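Local atomic coordinates of sucrose 6(F)-phosphate phosphorylase (Thermoanaerobacterium thermosaccharolyticum DSM 571, PDB entry 6S9V), a protein that belongs to the alpha-amylase family of carbohydrate-active enzymes and is built round a closed parallel beta/alpha barrel. Residues Ile270-Leu275 against Gln302-Asp307. Residues are numbered along the deposited sequence; the frame is centred on the assembly and turned at random.
Sequences IYDFIL and QFTMLD
Phe303 N donates to Ile270 O (3.0 Å), and Phe303 O accepts from Asp272 N in a nearly straight bond (177°); these two bonds on one residue, with Tyr271 paired to Phe303 between them, are the signature of parallel strands. One step further along, a water donates to Asp272 O and accepts from Met305 N, taking the place of a direct backbone bond between the separating chains. Gln302 can be followed outward from CB, which lies 3.7 Å from Ile270 O. Its CG meets Ile270 CG1, and CD is flanked by Ile270 CD1 and Asp272 CB. At the tip, OE1 approaches Asp272 CA closely (3.0 Å) without hydrogen-bonding to Asp272 N, whereas NE2 donates to Pro299 O. The Gln302 amide and Asp272 carboxylate lie nearly parallel (19°), yet Asp272 finds its partners elsewhere: OD1 caps the coming helix by accepting from Ile274 N and Leu275 N, and also bonds Tyr294; OD2 forms a salt bridge with Arg298. Met305, bent at chi3 (93°), brings CE to Tyr271 CD1 (3.2 Å, tight) and Phe273 CE1 (3.5 Å), its sulfur making an oblique Met-aromatic contact with the Phe273 ring. Strands 269-271 and 302-304 are neighbours in the eight-stranded parallel TIM barrel, joined by a crossover through helices 275-285 and 289-295, with strand 388-392 bonded to Gln302 and Thr304 and helix 257-265 packed on Ile270.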
# COMPACT_ATOMS: atom_id res chain seq x y z
N ILE A 270 -2.59 4.61 -8.96
CA ILE A 270 -3.27 4.39 -7.69
C ILE A 270 -3.20 2.92 -7.31
O ILE A 270 -2.88 2.05 -8.12
CB ILE A 270 -4.75 4.85 -7.72
CG1 ILE A 270 -5.53 4.04 -8.76
CG2 ILE A 270 -4.84 6.34 -8.00
CD1 ILE A 270 -7.04 4.22 -8.68
N TYR A 271 -3.56 2.65 -6.06
CA TYR A 271 -3.75 1.30 -5.58
C TYR A 271 -5.20 0.88 -5.76
O TYR A 271 -6.12 1.67 -5.54
CB TYR A 271 -3.40 1.18 -4.10
CG TYR A 271 -1.93 1.15 -3.78
CD1 TYR A 271 -1.18 0.00 -4.00
CD2 TYR A 271 -1.30 2.26 -3.23
CE1 TYR A 271 0.16 -0.04 -3.69
CE2 TYR A 271 0.04 2.23 -2.93
CZ TYR A 271 0.77 1.08 -3.15
OH TYR A 271 2.10 1.04 -2.86
N ASP A 272 -5.40 -0.39 -6.10
CA ASP A 272 -6.74 -0.94 -6.17
C ASP A 272 -7.15 -1.35 -4.76
O ASP A 272 -6.86 -2.46 -4.31
CB ASP A 272 -6.79 -2.11 -7.14
CG ASP A 272 -8.22 -2.55 -7.44
OD1 ASP A 272 -9.10 -2.32 -6.59
OD2 ASP A 272 -8.46 -3.11 -8.54
N PHE A 273 -7.81 -0.44 -4.05
CA PHE A 273 -8.26 -0.71 -2.68
C PHE A 273 -9.67 -1.27 -2.61
O PHE A 273 -10.19 -1.48 -1.51
CB PHE A 273 -8.15 0.56 -1.84
CG PHE A 273 -6.72 0.92 -1.44
CD1 PHE A 273 -5.82 -0.06 -1.00
CD2 PHE A 273 -6.29 2.23 -1.51
CE1 PHE A 273 -4.53 0.28 -0.63
CE2 PHE A 273 -5.00 2.58 -1.14
CZ PHE A 273 -4.11 1.61 -0.70
N ILE A 274 -10.30 -1.53 -3.75
CA ILE A 274 -11.64 -2.11 -3.80
C ILE A 274 -11.56 -3.62 -4.02
O ILE A 274 -12.39 -4.38 -3.49
CB ILE A 274 -12.47 -1.44 -4.91
CG1 ILE A 274 -12.78 0.01 -4.52
CG2 ILE A 274 -13.77 -2.19 -5.16
CD1 ILE A 274 -13.21 0.87 -5.68
N LEU A 275 -10.57 -4.07 -4.79
CA LEU A 275 -10.46 -5.50 -5.09
C LEU A 275 -10.27 -6.38 -3.86
O LEU A 275 -10.81 -7.50 -3.85
CB LEU A 275 -9.30 -5.73 -6.07
CG LEU A 275 -9.20 -7.11 -6.71
CD1 LEU A 275 -10.33 -7.37 -7.69
CD2 LEU A 275 -7.84 -7.27 -7.39
N GLN A 302 -3.78 0.45 -12.21
CA GLN A 302 -3.75 0.33 -10.76
C GLN A 302 -2.77 -0.76 -10.36
O GLN A 302 -2.51 -1.70 -11.12
CB GLN A 302 -5.12 -0.03 -10.20
CG GLN A 302 -6.26 0.85 -10.64
CD GLN A 302 -7.50 0.62 -9.79
OE1 GLN A 302 -7.45 0.76 -8.56
NE2 GLN A 302 -8.59 0.23 -10.42
N PHE A 303 -2.24 -0.64 -9.15
CA PHE A 303 -1.49 -1.72 -8.53
C PHE A 303 -2.47 -2.55 -7.71
O PHE A 303 -3.14 -2.02 -6.82
CB PHE A 303 -0.38 -1.18 -7.65
CG PHE A 303 0.81 -0.70 -8.42
CD1 PHE A 303 0.74 0.45 -9.18
CD2 PHE A 303 1.99 -1.42 -8.40
CE1 PHE A 303 1.84 0.90 -9.89
CE2 PHE A 303 3.09 -0.99 -9.11
CZ PHE A 303 3.02 0.17 -9.86
N THR A 304 -2.58 -3.84 -8.04
CA THR A 304 -3.54 -4.70 -7.36
C THR A 304 -2.87 -5.45 -6.21
O THR A 304 -1.66 -5.64 -6.17
CB THR A 304 -4.16 -5.72 -8.31
OG1 THR A 304 -3.17 -6.64 -8.77
CG2 THR A 304 -4.81 -5.03 -9.50
N MET A 305 -3.71 -5.86 -5.27
CA MET A 305 -3.24 -6.58 -4.10
C MET A 305 -4.43 -7.33 -3.54
O MET A 305 -5.58 -7.02 -3.83
CB MET A 305 -2.66 -5.63 -3.05
CG MET A 305 -3.74 -4.80 -2.36
SD MET A 305 -3.08 -3.38 -1.49
CE MET A 305 -3.25 -2.15 -2.78
N LEU A 306 -4.13 -8.36 -2.74
CA LEU A 306 -5.10 -8.89 -1.80
C LEU A 306 -4.74 -8.39 -0.40
O LEU A 306 -5.49 -7.60 0.18
CB LEU A 306 -5.13 -10.42 -1.86
CG LEU A 306 -5.49 -11.04 -3.22
CD1 LEU A 306 -5.46 -12.55 -3.15
CD2 LEU A 306 -6.85 -10.57 -3.70
N ASP A 307 -3.57 -8.78 0.10
CA ASP A 307 -3.02 -8.27 1.34
C ASP A 307 -1.92 -7.24 1.07
O ASP A 307 -1.34 -7.18 -0.01
CB ASP A 307 -2.47 -9.41 2.21
CG ASP A 307 -1.56 -10.37 1.46
OD1 ASP A 307 -1.42 -10.25 0.22
OD2 ASP A 307 -0.96 -11.25 2.12
O HOH W 1 -6.16 -4.86 -5.28